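Local coordinates for protein interpain A (Prevotella intermedia, PDB 3BB7) that probably cleaves peptide bonds as a cysteine protease of the C10 family, captured here as a zymogen fragment that joins prosegment to catalytic domain, at residues A265-V270 with T308-M313; K52-A57 with V282-N287. The protein carries 1 engineered substitution. All coordinates share one frame; numbering follows the deposited sequence.

Interaction 1 of 2, residues A265-V270 with T308-M313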
loop_
_atom_site.group_PDB
_atom_site.type_symbol
_atom_site.label_atom_id
_atom_site.label_comp_id
_atom_site.label_asym_id
_atom_site.label_seq_id
_atom_site.Cartn_x
_atom_site.Cartn_y
_atom_site.Cartn_z
ATOM N N ALA A 265 -4.027 -12.023 -5.637
ATOM C CA ALA A 265 -2.686 -11.435 -5.765
ATOM C C ALA A 265 -2.282 -10.505 -4.633
ATOM O O ALA A 265 -1.359 -9.693 -4.788
ATOM C CB ALA A 265 -2.545 -10.709 -7.083
ATOM N N GLY A 266 -2.951 -10.614 -3.500
ATOM C CA GLY A 266 -2.572 -9.833 -2.324
ATOM C C GLY A 266 -3.025 -8.398 -2.292
ATOM O O GLY A 266 -3.867 -7.946 -3.080
ATOM N N HIS A 267 -2.486 -7.684 -1.314
ATOM C CA HIS A 267 -2.819 -6.298 -1.110
ATOM C C HIS A 267 -1.549 -5.623 -0.640
ATOM O O HIS A 267 -0.722 -6.213 0.072
ATOM C CB HIS A 267 -3.918 -6.141 -0.040
ATOM C CG HIS A 267 -3.807 -7.119 1.086
ATOM N ND1 HIS A 267 -3.304 -6.793 2.329
ATOM C CD2 HIS A 267 -4.148 -8.427 1.148
ATOM C CE1 HIS A 267 -3.307 -7.872 3.096
ATOM N NE2 HIS A 267 -3.827 -8.873 2.404
ATOM N N ALA A 268 -1.373 -4.376 -1.018
ATOM C CA ALA A 268 -0.253 -3.598 -0.500
ATOM C C ALA A 268 -0.530 -2.142 -0.753
ATOM O O ALA A 268 -1.263 -1.780 -1.672
ATOM C CB ALA A 268 1.104 -4.033 -1.143
ATOM N N PHE A 269 0.048 -1.303 0.090
ATOM C CA PHE A 269 -0.240 0.102 0.061
ATOM C C PHE A 269 0.869 0.791 0.819
ATOM O O PHE A 269 1.775 0.125 1.361
ATOM C CB PHE A 269 -1.639 0.402 0.649
ATOM C CG PHE A 269 -1.910 -0.214 2.015
ATOM C CD1 PHE A 269 -1.584 0.462 3.206
ATOM C CD2 PHE A 269 -2.537 -1.450 2.109
ATOM C CE1 PHE A 269 -1.883 -0.099 4.456
ATOM C CE2 PHE A 269 -2.842 -2.007 3.372
ATOM C CZ PHE A 269 -2.494 -1.338 4.519
ATOM N N VAL A 270 0.801 2.116 0.859
ATOM C CA VAL A 270 1.787 2.901 1.590
ATOM C C VAL A 270 1.118 3.596 2.774
ATOM O O VAL A 270 0.043 4.213 2.609
ATOM C CB VAL A 270 2.507 3.952 0.697
ATOM C CG1 VAL A 270 3.570 4.714 1.490
ATOM C CG2 VAL A 270 3.094 3.253 -0.520
ATOM N N THR A 308 -6.733 -10.476 9.010
ATOM C CA THR A 308 -5.832 -9.576 9.778
ATOM C C THR A 308 -4.425 -10.111 9.942
ATOM O O THR A 308 -3.492 -9.374 10.276
ATOM C CB THR A 308 -6.368 -9.223 11.178
ATOM O OG1 THR A 308 -6.624 -10.433 11.910
ATOM C CG2 THR A 308 -7.622 -8.419 11.084
ATOM N N ALA A 309 -4.262 -11.409 9.718
ATOM C CA ALA A 309 -2.943 -11.995 9.788
ATOM C C ALA A 309 -2.089 -11.495 8.620
ATOM O O ALA A 309 -0.861 -11.524 8.677
ATOM C CB ALA A 309 -3.064 -13.506 9.755
ATOM N N GLU A 310 -2.745 -11.011 7.569
ATOM C CA GLU A 310 -2.059 -10.579 6.334
ATOM C C GLU A 310 -1.564 -9.137 6.448
ATOM O O GLU A 310 -1.981 -8.244 5.678
ATOM C CB GLU A 310 -3.003 -10.776 5.140
ATOM C CG GLU A 310 -3.547 -12.220 5.067
ATOM C CD GLU A 310 -4.703 -12.380 4.107
ATOM O OE1 GLU A 310 -5.204 -11.363 3.572
ATOM O OE2 GLU A 310 -5.127 -13.551 3.896
ATOM N N GLN A 311 -0.648 -8.915 7.395
ATOM C CA GLN A 311 -0.105 -7.572 7.633
ATOM C C GLN A 311 1.385 -7.644 7.868
ATOM O O GLN A 311 1.839 -8.105 8.917
ATOM C CB GLN A 311 -0.760 -6.903 8.839
ATOM C CG GLN A 311 -2.222 -6.565 8.648
ATOM C CD GLN A 311 -2.790 -5.912 9.886
ATOM O OE1 GLN A 311 -2.550 -4.718 10.150
ATOM N NE2 GLN A 311 -3.556 -6.676 10.654
ATOM N N ASP A 312 2.115 -7.235 6.842
ATOM C CA ASP A 312 3.558 -7.197 6.844
ATOM C C ASP A 312 3.949 -5.761 6.542
ATOM O O ASP A 312 3.166 -5.008 5.941
ATOM C CB ASP A 312 4.129 -8.072 5.719
ATOM C CG ASP A 312 3.586 -9.488 5.727
ATOM O OD1 ASP A 312 3.298 -10.018 4.626
ATOM O OD2 ASP A 312 3.431 -10.066 6.821
ATOM N N MET A 313 5.146 -5.360 6.942
ATOM C CA MET A 313 5.655 -4.063 6.508
ATOM C C MET A 313 7.085 -4.222 6.067
ATOM O O MET A 313 7.819 -5.094 6.554
ATOM C CB MET A 313 5.490 -2.974 7.586
ATOM C CG MET A 313 6.540 -2.902 8.646
ATOM S SD MET A 313 6.626 -1.366 9.650
ATOM C CE MET A 313 5.062 -1.476 10.524
HETATM O O HOH W 1 -2.159 -5.419 5.005
#

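Interaction 2 of 2, residues K52-A57 with V282-N287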
loop_
_atom_site.group_PDB
_atom_site.type_symbol
_atom_site.label_atom_id
_atom_site.label_comp_id
_atom_site.label_asym_id
_atom_site.label_seq_id
_atom_site.Cartn_x
_atom_site.Cartn_y
_atom_site.Cartn_z
ATOM N N LYS A 52 -10.426 -3.152 -0.543
ATOM C CA LYS A 52 -11.309 -4.302 -0.333
ATOM C C LYS A 52 -10.820 -5.190 0.814
ATOM O O LYS A 52 -11.636 -5.631 1.647
ATOM C CB LYS A 52 -11.448 -5.101 -1.633
ATOM C CG LYS A 52 -12.385 -4.431 -2.599
ATOM C CD LYS A 52 -12.589 -5.286 -3.860
ATOM C CE LYS A 52 -13.869 -4.895 -4.593
ATOM N NZ LYS A 52 -14.039 -3.407 -4.630
ATOM N N TRP A 53 -9.503 -5.425 0.881
ATOM C CA TRP A 53 -8.919 -6.181 1.991
ATOM C C TRP A 53 -9.235 -5.495 3.322
ATOM O O TRP A 53 -9.691 -6.147 4.278
ATOM C CB TRP A 53 -7.396 -6.350 1.846
ATOM C CG TRP A 53 -6.807 -6.834 3.126
ATOM C CD1 TRP A 53 -6.805 -8.133 3.614
ATOM C CD2 TRP A 53 -6.214 -6.028 4.149
ATOM N NE1 TRP A 53 -6.185 -8.172 4.845
ATOM C CE2 TRP A 53 -5.841 -6.894 5.211
ATOM C CE3 TRP A 53 -5.946 -4.660 4.259
ATOM C CZ2 TRP A 53 -5.256 -6.419 6.398
ATOM C CZ3 TRP A 53 -5.346 -4.176 5.432
ATOM C CH2 TRP A 53 -5.005 -5.062 6.489
ATOM N N TRP A 54 -9.003 -4.188 3.376
ATOM C CA TRP A 54 -9.177 -3.439 4.612
ATOM C C TRP A 54 -10.633 -3.575 5.106
ATOM O O TRP A 54 -10.870 -3.796 6.294
ATOM C CB TRP A 54 -8.798 -1.971 4.400
ATOM C CG TRP A 54 -8.950 -1.167 5.655
ATOM C CD1 TRP A 54 -8.059 -1.079 6.704
ATOM C CD2 TRP A 54 -10.060 -0.325 5.993
ATOM N NE1 TRP A 54 -8.573 -0.256 7.690
ATOM C CE2 TRP A 54 -9.786 0.243 7.265
ATOM C CE3 TRP A 54 -11.255 0.010 5.333
ATOM C CZ2 TRP A 54 -10.696 1.072 7.918
ATOM C CZ3 TRP A 54 -12.148 0.859 5.973
ATOM C CH2 TRP A 54 -11.856 1.387 7.247
ATOM N N LEU A 55 -11.604 -3.457 4.210
ATOM C CA LEU A 55 -13.002 -3.620 4.605
ATOM C C LEU A 55 -13.272 -5.021 5.164
ATOM O O LEU A 55 -14.016 -5.175 6.148
ATOM C CB LEU A 55 -13.938 -3.342 3.427
ATOM C CG LEU A 55 -14.016 -1.884 2.955
ATOM C CD1 LEU A 55 -14.856 -1.811 1.663
ATOM C CD2 LEU A 55 -14.601 -0.949 4.008
ATOM N N LYS A 56 -12.710 -6.039 4.525
ATOM C CA LYS A 56 -12.888 -7.430 5.009
ATOM C C LYS A 56 -12.255 -7.629 6.400
ATOM O O LYS A 56 -12.854 -8.252 7.288
ATOM C CB LYS A 56 -12.311 -8.418 3.989
ATOM C CG LYS A 56 -13.137 -8.492 2.691
ATOM C CD LYS A 56 -12.696 -9.646 1.807
ATOM C CE LYS A 56 -13.813 -10.042 0.834
ATOM N NZ LYS A 56 -13.588 -11.383 0.179
ATOM N N ALA A 57 -11.066 -7.066 6.590
ATOM C CA ALA A 57 -10.360 -7.106 7.876
ATOM C C ALA A 57 -11.143 -6.351 8.980
ATOM O O ALA A 57 -11.273 -6.848 10.106
ATOM C CB ALA A 57 -8.968 -6.506 7.705
ATOM N N VAL A 282 -3.211 6.565 4.219
ATOM C CA VAL A 282 -3.012 5.420 3.330
ATOM C C VAL A 282 -3.111 5.846 1.862
ATOM O O VAL A 282 -4.056 6.553 1.461
ATOM C CB VAL A 282 -4.057 4.337 3.579
ATOM C CG1 VAL A 282 -3.872 3.147 2.631
ATOM C CG2 VAL A 282 -4.031 3.845 5.041
ATOM N N ASN A 283 -2.106 5.410 1.099
ATOM C CA ASN A 283 -2.120 5.503 -0.351
ATOM C C ASN A 283 -2.265 4.092 -0.883
ATOM O O ASN A 283 -1.340 3.315 -0.801
ATOM C CB ASN A 283 -0.841 6.176 -0.841
ATOM C CG ASN A 283 -0.872 6.459 -2.336
ATOM O OD1 ASN A 283 -1.222 5.584 -3.126
ATOM N ND2 ASN A 283 -0.548 7.705 -2.720
ATOM N N TRP A 284 -3.449 3.751 -1.373
ATOM C CA TRP A 284 -3.751 2.368 -1.752
ATOM C C TRP A 284 -3.096 1.945 -3.059
ATOM O O TRP A 284 -3.143 0.760 -3.390
ATOM C CB TRP A 284 -5.261 2.153 -1.927
ATOM C CG TRP A 284 -6.088 2.500 -0.714
ATOM C CD1 TRP A 284 -6.859 3.623 -0.544
ATOM C CD2 TRP A 284 -6.243 1.714 0.478
ATOM N NE1 TRP A 284 -7.493 3.578 0.684
ATOM C CE2 TRP A 284 -7.112 2.437 1.340
ATOM C CE3 TRP A 284 -5.693 0.492 0.927
ATOM C CZ2 TRP A 284 -7.472 1.976 2.597
ATOM C CZ3 TRP A 284 -6.067 0.037 2.225
ATOM C CH2 TRP A 284 -6.943 0.787 3.023
ATOM N N GLY A 285 -2.543 2.887 -3.812
ATOM C CA GLY A 285 -1.907 2.575 -5.099
ATOM C C GLY A 285 -2.946 2.171 -6.138
ATOM O O GLY A 285 -2.686 1.331 -6.982
ATOM N N TRP A 286 -4.124 2.799 -6.083
ATOM C CA TRP A 286 -5.181 2.515 -7.048
ATOM C C TRP A 286 -5.660 3.818 -7.644
ATOM O O TRP A 286 -6.840 4.158 -7.577
ATOM C CB TRP A 286 -6.313 1.681 -6.456
ATOM C CG TRP A 286 -7.083 0.942 -7.528
ATOM C CD1 TRP A 286 -8.283 1.307 -8.079
ATOM C CD2 TRP A 286 -6.687 -0.281 -8.197
ATOM N NE1 TRP A 286 -8.657 0.398 -9.024
ATOM C CE2 TRP A 286 -7.693 -0.580 -9.134
ATOM C CE3 TRP A 286 -5.571 -1.134 -8.100
ATOM C CZ2 TRP A 286 -7.643 -1.728 -9.951
ATOM C CZ3 TRP A 286 -5.518 -2.286 -8.911
ATOM C CH2 TRP A 286 -6.550 -2.565 -9.823
ATOM N N ASN A 287 -4.707 4.565 -8.203
ATOM C CA ASN A 287 -4.976 5.820 -8.922
ATOM C C ASN A 287 -5.604 6.882 -8.042
ATOM O O ASN A 287 -6.347 7.759 -8.546
ATOM C CB ASN A 287 -5.840 5.548 -10.172
ATOM C CG ASN A 287 -5.317 4.366 -10.937
ATOM O OD1 ASN A 287 -4.203 4.416 -11.448
ATOM N ND2 ASN A 287 -6.051 3.256 -10.902
#

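Interaction 1 of 2, residues A265-V270 with T308-M313
His-267 and Glu-310 make the whole contact, the imidazole meeting both the side chain and the backbone carbonyl of the glutamate. The polar link is a hydrogen bond from His-267 NE2 to Glu-310 OE1, 3.1 Å long and moderately bent at 152°. It reaches the carboxylate oxygen on its anti side, 30° out of the carboxylate plane, and the oxygen is tilted somewhat from the imidazole plane. With CG beside the backbone N and the chain extended beyond it, the Glu-310 carboxylate lies next to NE2 of His-267, while Glu-310 CB packs against the same nitrogen at 3.4 Å.

At the neighbouring carbon of the ring edge, Glu-310 O comes close, 2.9 Å from His-267 CE1. A water completes the circuit: it donates to Glu-310 O and accepts a weak bond from His-267 ND1. The water and Glu-310 O both lie in the imidazole plane, at its edge. Trp-53 of helix 49-68 stacks on the ring.

Glu-310 sits at the centre of an inverse gamma turn, and its carbonyl faces the imidazole edge. One residue further on, Gln-311 NE2 reaches back across the turn to Thr-308 O, 2.7 Å away, on a lone pair of that carbonyl. The arrangement is a His-carboxylate hydrogen bond at the predicted active site of a C10 peptidase, where His-267 is the likely proton acceptor.

Interaction 2 of 2, residues K52-A57 with V282-N287
One helical turn and a half at 52-57, within helix 49-68, faces the end of strand 280-283, where the chain leaves the sheet through an Asx turn, Asn-283 OD1 accepting from Gly-285 N at 3.1 Å. Two tryptophans, Trp-54 from the helix and Trp-284 from the turn, bridge the gap. The far corner of the Trp-284 indole does the touching: its CH2 lies 3.6 Å from Trp-54 CB and 3.8 Å from Trp-54 CG, and its CZ3 is 4.0 Å from the same CB. The corner thus settles at the root of the other side chain. With the planes 56° apart, and centroids of the Trp-54 five-membered ring and the Trp-284 six-membered ring separated by 5.8 Å, the two rings meet obliquely.

Trp-54 has CG anti to its own amide nitrogen (chi1 -179°), which sends the indole out from the helix beside this corner. On the Trp-284 ring, Val-282 CG1 rests 3.4 Å above the plane, over the centre of one face. Tyr-294 meets both indoles edge-to-face, and Phe-269 meets Trp-284 in the same way.

No hydrogen bond crosses the contact, and both tryptophans are buried. Their indole nitrogens are nevertheless satisfied, Trp-54 NE1 by Lys-295 O and Trp-284 NE1 by Val-290 O. Where residues 52-57, in the Spi inhibitor part, meet the peptidase part through Trp-54 and Trp-284, the contact itself is therefore apolar aromatic packing, with the polar N-H groups turned to other backbone carbonyls.

In the fold
The two contacts are interleaved along the chain, in the order 52-57, 265-270, 282-287, 308-313, and their centres are about 9 Å apart. They share the large antiparallel sheet, where strands 267-274 and 280-283 are neighbours joined by a probable hydrogen bond from Asn-283 N to Val-270 O. Helix 49-68 lies over both, supplying Trp-54 to interaction 2 and the adjacent Trp-53 to the surroundings of interaction 1. The side chain of His-267 is about 6 Å from that of Ala-116, engineered at the predicted nucleophile position. This is consistent with a prosegment helix packed against the active site in the zymogen.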